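Local coordinates for succinoglycan biosynthesis protein (Bacillus cereus ATCC 14579, PDB 3B55) that binds calcium and, as a member of the erythromycin esterase-like family, is probably a hydrolase, although its substrate and exact reaction are not established, at residues D117-L122 / V166-M171; N182-Y187 / A253-N258; E201-L206 / K232-L237; R335-G340 / A426-V431. The protein carries 1 engineered substitution. One frame throughout, in Å; residues are numbered along the deposited sequence.

Interaction 1: D117-L122 / V166-M171; sequences DRALEL and VRVIGM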
loop_
_atom_site.group_PDB
_atom_site.type_symbol
_atom_site.label_atom_id
_atom_site.label_comp_id
_atom_site.label_asym_id
_atom_site.label_seq_id
_atom_site.Cartn_x
_atom_site.Cartn_y
_atom_site.Cartn_z
ATOM N N ASP A 117 9.704 4.060 -8.037
ATOM C CA ASP A 117 11.077 3.906 -8.511
ATOM C C ASP A 117 11.855 2.837 -7.755
ATOM O O ASP A 117 12.567 2.029 -8.357
ATOM C CB ASP A 117 11.848 5.234 -8.428
ATOM C CG ASP A 117 11.730 5.903 -7.074
ATOM O OD1 ASP A 117 11.551 5.196 -6.060
ATOM O OD2 ASP A 117 11.829 7.147 -7.021
ATOM N N ARG A 118 11.721 2.831 -6.435
ATOM C CA ARG A 118 12.427 1.868 -5.609
ATOM C C ARG A 118 11.949 0.446 -5.907
ATOM O O ARG A 118 12.752 -0.488 -5.956
ATOM C CB ARG A 118 12.239 2.240 -4.127
ATOM C CG ARG A 118 12.730 3.662 -3.828
ATOM C CD ARG A 118 12.376 4.201 -2.440
ATOM N NE ARG A 118 13.282 3.726 -1.403
ATOM C CZ ARG A 118 13.931 4.514 -0.553
ATOM N NH1 ARG A 118 13.787 5.837 -0.603
ATOM N NH2 ARG A 118 14.713 3.969 0.365
ATOM N N ALA A 119 10.650 0.287 -6.143
ATOM C CA ALA A 119 10.096 -1.033 -6.437
ATOM C C ALA A 119 10.586 -1.598 -7.777
ATOM O O ALA A 119 10.552 -2.808 -7.987
ATOM C CB ALA A 119 8.573 -0.978 -6.420
ATOM N N LEU A 120 11.028 -0.728 -8.683
ATOM C CA LEU A 120 11.539 -1.184 -9.973
ATOM C C LEU A 120 12.706 -2.132 -9.716
ATOM O O LEU A 120 12.943 -3.061 -10.486
ATOM C CB LEU A 120 12.025 0.002 -10.816
ATOM C CG LEU A 120 10.965 0.966 -11.355
ATOM C CD1 LEU A 120 11.642 2.093 -12.123
ATOM C CD2 LEU A 120 9.993 0.211 -12.258
ATOM N N GLU A 121 13.419 -1.885 -8.617
ATOM C CA GLU A 121 14.568 -2.688 -8.216
ATOM C C GLU A 121 14.142 -3.937 -7.445
ATOM O O GLU A 121 14.836 -4.952 -7.463
ATOM C CB GLU A 121 15.511 -1.863 -7.339
ATOM C CG GLU A 121 16.202 -0.704 -8.044
ATOM C CD GLU A 121 17.263 -1.154 -9.039
ATOM O OE1 GLU A 121 17.728 -2.311 -8.950
ATOM O OE2 GLU A 121 17.638 -0.338 -9.910
ATOM N N LEU A 122 13.008 -3.858 -6.756
ATOM C CA LEU A 122 12.517 -5.000 -5.997
ATOM C C LEU A 122 11.950 -5.996 -6.995
ATOM O O LEU A 122 12.073 -7.207 -6.817
ATOM C CB LEU A 122 11.428 -4.569 -5.012
ATOM C CG LEU A 122 11.830 -3.508 -3.980
ATOM C CD1 LEU A 122 10.632 -3.155 -3.119
ATOM C CD2 LEU A 122 12.984 -4.019 -3.124
ATOM N N VAL A 166 4.789 -13.389 -10.049
ATOM C CA VAL A 166 4.281 -12.281 -9.253
ATOM C C VAL A 166 5.165 -11.064 -9.497
ATOM O O VAL A 166 6.384 -11.147 -9.343
ATOM C CB VAL A 166 4.315 -12.616 -7.754
ATOM C CG1 VAL A 166 3.874 -11.402 -6.932
ATOM C CG2 VAL A 166 3.423 -13.826 -7.481
ATOM N N ARG A 167 4.551 -9.945 -9.887
ATOM C CA ARG A 167 5.282 -8.705 -10.151
ATOM C C ARG A 167 5.182 -7.783 -8.940
ATOM O O ARG A 167 4.170 -7.776 -8.237
ATOM C CB ARG A 167 4.697 -7.976 -11.364
ATOM C CG ARG A 167 4.537 -8.823 -12.614
ATOM C CD ARG A 167 5.864 -9.374 -13.124
ATOM N NE ARG A 167 6.857 -8.337 -13.403
ATOM C CZ ARG A 167 6.663 -7.295 -14.207
ATOM N NH1 ARG A 167 5.500 -7.128 -14.825
ATOM N NH2 ARG A 167 7.638 -6.416 -14.397
ATOM N N VAL A 168 6.232 -7.007 -8.697
ATOM C CA VAL A 168 6.242 -6.079 -7.576
ATOM C C VAL A 168 6.194 -4.644 -8.071
ATOM O O VAL A 168 7.095 -4.186 -8.765
ATOM C CB VAL A 168 7.494 -6.264 -6.698
ATOM C CG1 VAL A 168 7.611 -5.117 -5.705
ATOM C CG2 VAL A 168 7.401 -7.578 -5.954
ATOM N N ILE A 169 5.132 -3.938 -7.701
ATOM C CA ILE A 169 4.947 -2.546 -8.108
ATOM C C ILE A 169 4.905 -1.606 -6.901
ATOM O O ILE A 169 4.478 -1.992 -5.810
ATOM C CB ILE A 169 3.612 -2.365 -8.912
ATOM C CG1 ILE A 169 3.676 -3.125 -10.240
ATOM C CG2 ILE A 169 3.333 -0.889 -9.166
ATOM C CD1 ILE A 169 3.218 -4.562 -10.139
ATOM N N GLY A 170 5.353 -0.374 -7.115
ATOM C CA GLY A 170 5.340 0.629 -6.068
ATOM C C GLY A 170 4.355 1.723 -6.455
ATOM O O GLY A 170 4.454 2.304 -7.541
HETATM N N MSE A 171 3.401 2.019 -5.582
HETATM C CA MSE A 171 2.423 3.045 -5.897
HETATM C C MSE A 171 2.754 4.419 -5.308
HETATM O O MSE A 171 2.109 5.409 -5.656
HETATM C CB MSE A 171 1.036 2.598 -5.434
HETATM C CG MSE A 171 0.861 2.564 -3.929
HETATM SE SE MSE A 171 -0.912 1.978 -3.400
HETATM C CE MSE A 171 -0.513 1.433 -1.583
#

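Interaction 2: N182-Y187 / A253-N258; sequences NNIIEY and AWIKQN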
loop_
_atom_site.group_PDB
_atom_site.type_symbol
_atom_site.label_atom_id
_atom_site.label_comp_id
_atom_site.label_asym_id
_atom_site.label_seq_id
_atom_site.Cartn_x
_atom_site.Cartn_y
_atom_site.Cartn_z
ATOM N N ASN A 182 15.839 6.708 -16.851
ATOM C CA ASN A 182 16.599 5.869 -17.771
ATOM C C ASN A 182 15.711 4.890 -18.526
ATOM O O ASN A 182 16.067 4.458 -19.620
ATOM C CB ASN A 182 17.704 5.100 -17.043
ATOM C CG ASN A 182 18.808 6.009 -16.536
ATOM O OD1 ASN A 182 19.168 6.990 -17.183
ATOM N ND2 ASN A 182 19.365 5.671 -15.379
ATOM N N ASN A 183 14.568 4.521 -17.954
ATOM C CA ASN A 183 13.658 3.611 -18.654
ATOM C C ASN A 183 13.079 4.321 -19.870
ATOM O O ASN A 183 12.957 3.738 -20.949
ATOM C CB ASN A 183 12.507 3.158 -17.747
ATOM C CG ASN A 183 12.929 2.091 -16.757
ATOM O OD1 ASN A 183 13.856 1.319 -17.016
ATOM N ND2 ASN A 183 12.235 2.024 -15.623
ATOM N N ILE A 184 12.717 5.586 -19.685
ATOM C CA ILE A 184 12.159 6.388 -20.765
ATOM C C ILE A 184 13.244 6.678 -21.798
ATOM O O ILE A 184 13.020 6.548 -23.000
ATOM C CB ILE A 184 11.596 7.725 -20.228
ATOM C CG1 ILE A 184 10.458 7.445 -19.240
ATOM C CG2 ILE A 184 11.109 8.600 -21.389
ATOM C CD1 ILE A 184 9.974 8.682 -18.506
ATOM N N ILE A 185 14.417 7.077 -21.321
ATOM C CA ILE A 185 15.547 7.374 -22.199
ATOM C C ILE A 185 15.896 6.157 -23.065
ATOM O O ILE A 185 16.022 6.259 -24.290
ATOM C CB ILE A 185 16.802 7.775 -21.370
ATOM C CG1 ILE A 185 16.641 9.194 -20.815
ATOM C CG2 ILE A 185 18.060 7.681 -22.224
ATOM C CD1 ILE A 185 16.569 10.280 -21.884
ATOM N N GLU A 186 16.041 5.006 -22.417
ATOM C CA GLU A 186 16.395 3.769 -23.102
ATOM C C GLU A 186 15.400 3.300 -24.153
ATOM O O GLU A 186 15.795 2.804 -25.209
ATOM C CB GLU A 186 16.622 2.652 -22.077
ATOM C CG GLU A 186 17.927 2.784 -21.320
ATOM C CD GLU A 186 19.118 2.840 -22.260
ATOM O OE1 GLU A 186 19.269 1.904 -23.078
ATOM O OE2 GLU A 186 19.901 3.816 -22.184
ATOM N N TYR A 187 14.112 3.460 -23.870
ATOM C CA TYR A 187 13.071 3.026 -24.796
ATOM C C TYR A 187 12.966 3.907 -26.045
ATOM O O TYR A 187 12.606 3.427 -27.118
ATOM C CB TYR A 187 11.718 3.000 -24.086
ATOM C CG TYR A 187 10.600 2.403 -24.907
ATOM C CD1 TYR A 187 10.372 1.024 -24.920
ATOM C CD2 TYR A 187 9.767 3.215 -25.673
ATOM C CE1 TYR A 187 9.337 0.473 -25.677
ATOM C CE2 TYR A 187 8.733 2.679 -26.432
ATOM C CZ TYR A 187 8.522 1.308 -26.429
ATOM O OH TYR A 187 7.493 0.783 -27.174
ATOM N N ALA A 253 3.285 0.728 -22.722
ATOM C CA ALA A 253 2.371 1.005 -21.621
ATOM C C ALA A 253 3.204 1.323 -20.389
ATOM O O ALA A 253 2.920 2.283 -19.663
ATOM C CB ALA A 253 1.473 -0.205 -21.363
ATOM N N TRP A 254 4.239 0.520 -20.161
ATOM C CA TRP A 254 5.124 0.729 -19.025
ATOM C C TRP A 254 5.778 2.101 -19.090
ATOM O O TRP A 254 5.776 2.851 -18.113
ATOM C CB TRP A 254 6.236 -0.327 -18.982
ATOM C CG TRP A 254 5.902 -1.568 -18.206
ATOM C CD1 TRP A 254 5.514 -2.778 -18.714
ATOM C CD2 TRP A 254 5.934 -1.722 -16.784
ATOM N NE1 TRP A 254 5.305 -3.675 -17.693
ATOM C CE2 TRP A 254 5.554 -3.053 -16.497
ATOM C CE3 TRP A 254 6.244 -0.864 -15.720
ATOM C CZ2 TRP A 254 5.480 -3.548 -15.189
ATOM C CZ3 TRP A 254 6.172 -1.354 -14.421
ATOM C CH2 TRP A 254 5.791 -2.686 -14.167
ATOM N N ILE A 255 6.350 2.421 -20.245
ATOM C CA ILE A 255 7.035 3.696 -20.439
ATOM C C ILE A 255 6.118 4.864 -20.116
ATOM O O ILE A 255 6.487 5.767 -19.369
ATOM C CB ILE A 255 7.545 3.820 -21.888
ATOM C CG1 ILE A 255 8.478 2.642 -22.200
ATOM C CG2 ILE A 255 8.245 5.149 -22.088
ATOM C CD1 ILE A 255 9.624 2.464 -21.210
ATOM N N LYS A 256 4.915 4.825 -20.675
ATOM C CA LYS A 256 3.919 5.864 -20.463
ATOM C C LYS A 256 3.637 6.080 -18.971
ATOM O O LYS A 256 3.509 7.215 -18.510
ATOM C CB LYS A 256 2.633 5.477 -21.195
ATOM C CG LYS A 256 1.578 6.545 -21.217
ATOM C CD LYS A 256 0.484 6.198 -22.207
ATOM C CE LYS A 256 -0.578 7.274 -22.208
ATOM N NZ LYS A 256 0.067 8.607 -22.352
ATOM N N GLN A 257 3.561 4.985 -18.218
ATOM C CA GLN A 257 3.292 5.056 -16.790
ATOM C C GLN A 257 4.478 5.658 -16.047
ATOM O O GLN A 257 4.296 6.445 -15.111
ATOM C CB GLN A 257 2.978 3.668 -16.234
ATOM C CG GLN A 257 2.643 3.682 -14.755
ATOM C CD GLN A 257 1.451 4.566 -14.420
ATOM O OE1 GLN A 257 1.140 4.780 -13.249
ATOM N NE2 GLN A 257 0.781 5.084 -15.445
ATOM N N ASN A 258 5.686 5.284 -16.463
ATOM C CA ASN A 258 6.902 5.817 -15.857
ATOM C C ASN A 258 6.890 7.338 -16.002
ATOM O O ASN A 258 7.297 8.056 -15.089
ATOM C CB ASN A 258 8.138 5.244 -16.554
ATOM C CG ASN A 258 8.453 3.823 -16.115
ATOM O OD1 ASN A 258 9.216 3.609 -15.173
ATOM N ND2 ASN A 258 7.853 2.846 -16.785
#

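Interaction 3: E201-L206 / K232-L237; sequences EKIKGL and KTISAL. Engineered in segment 232-237: Thr233 (natural residue Gln).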
loop_
_atom_site.group_PDB
_atom_site.type_symbol
_atom_site.label_atom_id
_atom_site.label_comp_id
_atom_site.label_asym_id
_atom_site.label_seq_id
_atom_site.Cartn_x
_atom_site.Cartn_y
_atom_site.Cartn_z
ATOM N N GLU A 201 17.173 16.641 -22.290
ATOM C CA GLU A 201 17.522 17.471 -21.142
ATOM C C GLU A 201 16.361 18.084 -20.386
ATOM O O GLU A 201 16.560 18.931 -19.523
ATOM C CB GLU A 201 18.538 18.550 -21.498
ATOM C CG GLU A 201 18.035 19.703 -22.293
ATOM C CD GLU A 201 19.185 20.445 -22.942
ATOM O OE1 GLU A 201 20.297 19.871 -22.991
ATOM O OE2 GLU A 201 18.989 21.588 -23.412
ATOM N N LYS A 202 15.149 17.668 -20.724
ATOM C CA LYS A 202 13.988 18.114 -19.988
ATOM C C LYS A 202 14.119 17.188 -18.783
ATOM O O LYS A 202 13.967 17.595 -17.627
ATOM C CB LYS A 202 12.715 17.794 -20.762
ATOM C CG LYS A 202 12.083 18.998 -21.456
ATOM C CD LYS A 202 10.986 18.557 -22.423
ATOM C CE LYS A 202 10.615 19.671 -23.399
ATOM N NZ LYS A 202 9.989 20.843 -22.725
ATOM N N ILE A 203 14.472 15.940 -19.084
ATOM C CA ILE A 203 14.662 14.909 -18.069
ATOM C C ILE A 203 15.969 15.173 -17.317
ATOM O O ILE A 203 16.091 14.861 -16.129
ATOM C CB ILE A 203 14.722 13.478 -18.706
ATOM C CG1 ILE A 203 16.134 13.156 -19.183
ATOM C CG2 ILE A 203 13.760 13.385 -19.870
ATOM C CD1 ILE A 203 16.926 12.309 -18.213
ATOM N N LYS A 204 16.942 15.749 -18.015
ATOM C CA LYS A 204 18.234 16.037 -17.408
ATOM C C LYS A 204 18.080 17.103 -16.328
ATOM O O LYS A 204 18.807 17.108 -15.335
ATOM C CB LYS A 204 19.221 16.487 -18.489
ATOM C CG LYS A 204 20.688 16.340 -18.126
ATOM C CD LYS A 204 21.536 16.441 -19.387
ATOM C CE LYS A 204 22.996 16.611 -19.057
ATOM N NZ LYS A 204 23.172 17.871 -18.297
ATOM N N GLY A 205 17.130 18.008 -16.530
ATOM C CA GLY A 205 16.890 19.060 -15.561
ATOM C C GLY A 205 15.969 18.568 -14.457
ATOM O O GLY A 205 16.034 19.036 -13.327
ATOM N N LEU A 206 15.113 17.606 -14.784
ATOM C CA LEU A 206 14.172 17.051 -13.814
ATOM C C LEU A 206 14.815 16.112 -12.798
ATOM O O LEU A 206 14.408 16.073 -11.641
ATOM C CB LEU A 206 13.059 16.302 -14.549
ATOM C CG LEU A 206 11.900 17.134 -15.091
ATOM C CD1 LEU A 206 11.113 16.313 -16.102
ATOM C CD2 LEU A 206 11.009 17.594 -13.933
ATOM N N LYS A 232 4.692 17.234 -18.217
ATOM C CA LYS A 232 3.520 17.145 -19.084
ATOM C C LYS A 232 3.981 16.984 -20.520
ATOM O O LYS A 232 3.432 16.186 -21.278
ATOM C CB LYS A 232 2.661 18.406 -18.977
ATOM C CG LYS A 232 1.748 18.439 -17.767
ATOM C CD LYS A 232 0.882 19.691 -17.757
ATOM C CE LYS A 232 -0.102 19.680 -16.584
ATOM N NZ LYS A 232 -0.904 20.937 -16.502
ATOM N N THR A 233 4.998 17.756 -20.881
ATOM C CA THR A 233 5.556 17.719 -22.222
ATOM C C THR A 233 6.174 16.363 -22.560
ATOM O O THR A 233 6.017 15.876 -23.676
ATOM C CB THR A 233 6.613 18.832 -22.397
ATOM O OG1 THR A 233 5.951 20.095 -22.557
ATOM C CG2 THR A 233 7.491 18.557 -23.604
ATOM N N ILE A 234 6.880 15.756 -21.612
ATOM C CA ILE A 234 7.490 14.456 -21.860
ATOM C C ILE A 234 6.408 13.428 -22.166
ATOM O O ILE A 234 6.514 12.677 -23.134
ATOM C CB ILE A 234 8.321 13.978 -20.656
ATOM C CG1 ILE A 234 9.560 14.865 -20.509
ATOM C CG2 ILE A 234 8.709 12.519 -20.836
ATOM C CD1 ILE A 234 10.490 14.452 -19.389
ATOM N N SER A 235 5.367 13.404 -21.341
ATOM C CA SER A 235 4.251 12.484 -21.539
ATOM C C SER A 235 3.547 12.786 -22.852
ATOM O O SER A 235 3.169 11.877 -23.591
ATOM C CB SER A 235 3.247 12.602 -20.390
ATOM O OG SER A 235 3.789 12.050 -19.209
ATOM N N ALA A 236 3.358 14.070 -23.132
ATOM C CA ALA A 236 2.708 14.474 -24.370
ATOM C C ALA A 236 3.540 13.994 -25.560
ATOM O O ALA A 236 2.994 13.560 -26.569
ATOM C CB ALA A 236 2.549 15.994 -24.416
ATOM N N LEU A 237 4.862 14.063 -25.437
ATOM C CA LEU A 237 5.726 13.628 -26.526
ATOM C C LEU A 237 5.567 12.142 -26.823
ATOM O O LEU A 237 5.515 11.735 -27.981
ATOM C CB LEU A 237 7.192 13.935 -26.210
ATOM C CG LEU A 237 8.172 13.484 -27.299
ATOM C CD1 LEU A 237 9.432 14.315 -27.229
ATOM C CD2 LEU A 237 8.490 12.005 -27.142
#

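Interaction 4: R335-G340 / A426-V431; sequences RYVSIG and AFDILV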
loop_
_atom_site.group_PDB
_atom_site.type_symbol
_atom_site.label_atom_id
_atom_site.label_comp_id
_atom_site.label_asym_id
_atom_site.label_seq_id
_atom_site.Cartn_x
_atom_site.Cartn_y
_atom_site.Cartn_z
ATOM N N ARG A 335 -15.640 -5.018 -7.153
ATOM C CA ARG A 335 -14.433 -5.642 -7.668
ATOM C C ARG A 335 -13.226 -5.403 -6.770
ATOM O O ARG A 335 -12.192 -6.043 -6.935
ATOM C CB ARG A 335 -14.150 -5.181 -9.100
ATOM C CG ARG A 335 -15.098 -5.820 -10.118
ATOM C CD ARG A 335 -14.471 -5.863 -11.508
ATOM N NE ARG A 335 -14.266 -4.522 -12.039
ATOM C CZ ARG A 335 -13.196 -4.149 -12.730
ATOM N NH1 ARG A 335 -12.226 -5.027 -12.968
ATOM N NH2 ARG A 335 -13.102 -2.905 -13.184
ATOM N N TYR A 336 -13.364 -4.476 -5.824
ATOM C CA TYR A 336 -12.300 -4.177 -4.873
ATOM C C TYR A 336 -12.728 -4.717 -3.519
ATOM O O TYR A 336 -13.805 -4.381 -3.036
ATOM C CB TYR A 336 -12.075 -2.668 -4.753
ATOM C CG TYR A 336 -11.075 -2.269 -3.684
ATOM C CD1 TYR A 336 -9.783 -2.789 -3.682
ATOM C CD2 TYR A 336 -11.421 -1.365 -2.677
ATOM C CE1 TYR A 336 -8.860 -2.422 -2.717
ATOM C CE2 TYR A 336 -10.501 -0.993 -1.699
ATOM C CZ TYR A 336 -9.222 -1.527 -1.728
ATOM O OH TYR A 336 -8.300 -1.169 -0.774
ATOM N N VAL A 337 -11.898 -5.567 -2.924
ATOM C CA VAL A 337 -12.184 -6.122 -1.608
ATOM C C VAL A 337 -11.132 -5.536 -0.687
ATOM O O VAL A 337 -9.949 -5.523 -1.016
ATOM C CB VAL A 337 -12.087 -7.665 -1.584
ATOM C CG1 VAL A 337 -12.094 -8.157 -0.146
ATOM C CG2 VAL A 337 -13.263 -8.267 -2.332
ATOM N N SER A 338 -11.561 -5.035 0.463
ATOM C CA SER A 338 -10.632 -4.424 1.405
ATOM C C SER A 338 -10.490 -5.224 2.689
ATOM O O SER A 338 -11.462 -5.443 3.415
ATOM C CB SER A 338 -11.093 -2.997 1.731
ATOM O OG SER A 338 -10.271 -2.396 2.709
ATOM N N ILE A 339 -9.269 -5.662 2.959
ATOM C CA ILE A 339 -8.977 -6.424 4.161
ATOM C C ILE A 339 -8.106 -5.582 5.080
ATOM O O ILE A 339 -7.071 -5.069 4.662
ATOM C CB ILE A 339 -8.219 -7.720 3.835
ATOM C CG1 ILE A 339 -9.091 -8.621 2.961
ATOM C CG2 ILE A 339 -7.840 -8.435 5.126
ATOM C CD1 ILE A 339 -8.397 -9.872 2.471
ATOM N N GLY A 340 -8.528 -5.433 6.331
ATOM C CA GLY A 340 -7.742 -4.650 7.267
ATOM C C GLY A 340 -7.302 -5.502 8.438
ATOM O O GLY A 340 -7.930 -6.515 8.733
ATOM N N ALA A 426 -15.406 0.725 6.464
ATOM C CA ALA A 426 -14.017 0.790 6.042
ATOM C C ALA A 426 -13.487 -0.523 5.464
ATOM O O ALA A 426 -12.736 -0.511 4.484
ATOM C CB ALA A 426 -13.149 1.220 7.208
ATOM N N PHE A 427 -13.881 -1.649 6.055
ATOM C CA PHE A 427 -13.396 -2.946 5.593
ATOM C C PHE A 427 -14.449 -4.027 5.392
ATOM O O PHE A 427 -15.450 -4.096 6.113
ATOM C CB PHE A 427 -12.362 -3.502 6.572
ATOM C CG PHE A 427 -11.204 -2.587 6.835
ATOM C CD1 PHE A 427 -10.228 -2.377 5.864
ATOM C CD2 PHE A 427 -11.080 -1.943 8.064
ATOM C CE1 PHE A 427 -9.132 -1.536 6.115
ATOM C CE2 PHE A 427 -9.989 -1.099 8.328
ATOM C CZ PHE A 427 -9.013 -0.896 7.350
ATOM N N ASP A 428 -14.193 -4.892 4.416
ATOM C CA ASP A 428 -15.073 -6.013 4.116
ATOM C C ASP A 428 -14.622 -7.183 4.996
ATOM O O ASP A 428 -15.430 -7.990 5.441
ATOM C CB ASP A 428 -14.942 -6.432 2.643
ATOM C CG ASP A 428 -15.281 -5.310 1.675
ATOM O OD1 ASP A 428 -16.389 -4.733 1.790
ATOM O OD2 ASP A 428 -14.442 -5.009 0.796
ATOM N N ILE A 429 -13.321 -7.263 5.254
ATOM C CA ILE A 429 -12.777 -8.359 6.052
ATOM C C ILE A 429 -11.778 -7.871 7.088
ATOM O O ILE A 429 -10.884 -7.083 6.769
ATOM C CB ILE A 429 -12.086 -9.382 5.128
ATOM C CG1 ILE A 429 -13.103 -9.889 4.096
ATOM C CG2 ILE A 429 -11.505 -10.552 5.951
ATOM C CD1 ILE A 429 -12.489 -10.668 2.947
ATOM N N LEU A 430 -11.927 -8.337 8.329
ATOM C CA LEU A 430 -11.008 -7.943 9.391
ATOM C C LEU A 430 -10.204 -9.114 9.952
ATOM O O LEU A 430 -10.744 -10.180 10.242
ATOM C CB LEU A 430 -11.744 -7.274 10.556
ATOM C CG LEU A 430 -10.735 -6.780 11.612
ATOM C CD1 LEU A 430 -10.507 -5.279 11.459
ATOM C CD2 LEU A 430 -11.229 -7.097 13.006
ATOM N N VAL A 431 -8.904 -8.893 10.103
ATOM C CA VAL A 431 -8.005 -9.889 10.655
ATOM C C VAL A 431 -7.478 -9.331 11.969
ATOM O O VAL A 431 -6.769 -8.324 11.981
ATOM C CB VAL A 431 -6.834 -10.165 9.701
ATOM C CG1 VAL A 431 -5.822 -11.078 10.371
ATOM C CG2 VAL A 431 -7.363 -10.784 8.414
#

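Interaction 1: D117-L122 / V166-M171
Ala119 rests its methyl on the backbone of Gly170, where helix 116-128 lies against strand 167-172, the outermost strand at one end of the main sheet. The short helix and strand axes are nearly antiparallel, 169° apart, and come within 6.4 Å. Ala119 CB sits 3.3 Å from Gly170 N and 3.6 Å from Gly170 CA. Ile169 C is 3.8 Å from Ala119 CB. Gly170 has no side chain to hold the helix off, so the helix settles on the peptide itself.

Val168 supplies the second half of the contact. Its CB points at the helix. From there CG1, anti to the backbone N (chi1 169°), is held between the Ala119 and Leu122 side chains, 3.9 Å from Leu122 CB and 4.3 Å from Ala119 CB. Leu122 therefore touches by the root of its side chain. Ile169, the alternate residue, turns to the other side of the sheet, toward helix 278-298.

Polar links lie at the ends: Asp123, one residue on from Leu122, takes a hydrogen bond from Val168 N and a salt bridge from Arg167, while Asp117 bonds to Ser175 and Asn177 beyond the strand. The middle is a methyl set on a peptide, with valine and leucine carbons beside it; no directed bond joins the two segments there, so the hold rests on close fit and burial.

Interaction 2: N182-Y187 / A253-N258
Ile255 lies between helices 178-192 and 250-268, pressing its CG1 onto the ring of Tyr187. CG1 lies 3.7 Å from the centroid of the Tyr187 ring and 22° off the ring normal, a CH-pi contact displaced toward the CG end, where Tyr187 CG is 3.4 Å from Ile255 CG1. Tyr187 carries its ring anti to the backbone N (chi1 -173°), which brings it toward helix 250-268, one face over Ile255. The outer methyl, Ile255 CD1, continues toward the partner helix and stops 3.6 Å from the carbonyl oxygen of Asn183, while CG2 branches off to approach Ile184 CG1 at 4.3 Å.

Ile184 and Asn258 make the next layer. Their side chains run past one another in opposite directions, with Ile184 CG1 4.2 Å from Asn258 CB. The amide of Asn258 turns aside to Asn183, whose ND2 gives a weak hydrogen bond to Asn258 OD1 at 3.4 Å. This bond is long but fairly straight, and the two amide planes are steeply inclined to each other. Trp116 NE1 adds a second weak bond to the same oxygen, so two modest donors share it.

This is roughly antiparallel helix packing in the helical region flanking the main sheet, away from the calcium site. The helices cross at -136° with their short axes 9.3 Å apart. At the far end of the tyrosine, OH bonds to the carbonyl oxygen of Leu245, in the connection before helix 250-268. Helix 116-128 lies alongside, with Leu120 touching Asn183, and helix 278-298 packs against Trp254 and Gln257.

Interaction 3: E201-L206 / K232-L237
Within the helical region beside the main sheet, helices 197-206 and 221-240 pack roughly antiparallel through Ile234, whose CD1 is the common meeting point for residues of the opposite helix. Ile203 CG2 lies 3.5 Å from Ile234 CD1, a tight carbon contact in which the two side chains cross at about a right angle. Leu206 arrives differently, tip to tip, with its CD1 3.8 Å from the same Ile234 methyl. Lys202 CB lies farther off, 4.2 Å from Ile234 CD1.

The short axes are 10.7 Å apart and cross at -146°, a wide spacing bridged chiefly by the extended Ile234: its CG1 is anti to the carbonyl carbon (chi1 -69°), and CD1 extends from it (chi2 -177°) toward the opposing helix. The same bundle includes helix 178-192, against whose Tyr181 and Ile185 Ile203 also packs, and helix 250-268, where Ile262 touches Leu206.

At the more exposed side, Lys202 passes its aliphatic chain across Thr233, an engineered residue. Lys202 CE is 3.3 Å from Thr233 CG2, tighter than usual for two carbons. The lysine bends at its last torsion, and its NZ makes a long, weak ion pair with Asp230. Thr233 OG1 instead bonds back to the carbonyl oxygen of Leu229 in its own helix.

Interaction 4: R335-G340 / A426-V431
Ile339 and Ile429 stand side by side on one face of the sheet, pointing the same way, with Ile339 CG1 3.8 Å from Ile429 CB. Val337 and Val431 extend this apolar row at its two ends: Val337 CG1 meets Ile429 CD1 at 4.0 Å, and Ile339 CG2 faces Val431 CG2. Strand 77-82 and helix 68-72 add Val78, Leu80, Leu68 and Met71 around them.

On the other face the Phe427 ring lies over Gly340, whose CA is 3.8 Å from the ring centroid and 19° off its normal, a CH-pi contact made possible because the glycine has no side chain there. Ser338 OG comes to the ring's edge, near its plane, and hydrogen-bonds to the carbonyl oxygen of Val310.

Strands 336-344 and 429-433 are parallel neighbours in the mixed main sheet, their short axes 21° apart. Gly340 N bonds to Ile429 O at 2.9 Å, and Val431 N to Gly340 O at 2.9 Å.

Where the second strand begins, just after helix 423-426, the pattern changes. Ser338 O takes two donors, Asp428 N at 3.0 Å in the carbonyl plane and Ile429 N at 3.2 Å, tilted 17° from it. The carboxylate of Asp428 turns back along strand 336-344 toward Ser338 N, where OD2, whose position is less certain, accepts a hydrogen bond, and Lys312 forms a long, weak ion pair with that oxygen.

In the fold
Interactions 1 and 4 both reach the main sheet, on opposite sides of the chain's centre: 1 lays a helix on its outermost strand, whereas 4 joins two strands inside it and so depends on directed backbone bonds, which 1 lacks. Interactions 2 and 3 belong to the helical region and rely on side-chain packing, with one weak amide bond in interaction 2. Interaction 3 is nested in the loop closed by interaction 2, and they touch through Ile185 and Ile203. Interaction 2 also meets interaction 1, where Arg167 packs on Trp254, making a continuous path from sheet edge to outer helices. Interactions 1, 2 and 4 are largely buried; 3, farthest from the centre, is less so, with a partly exposed lysine and threonine.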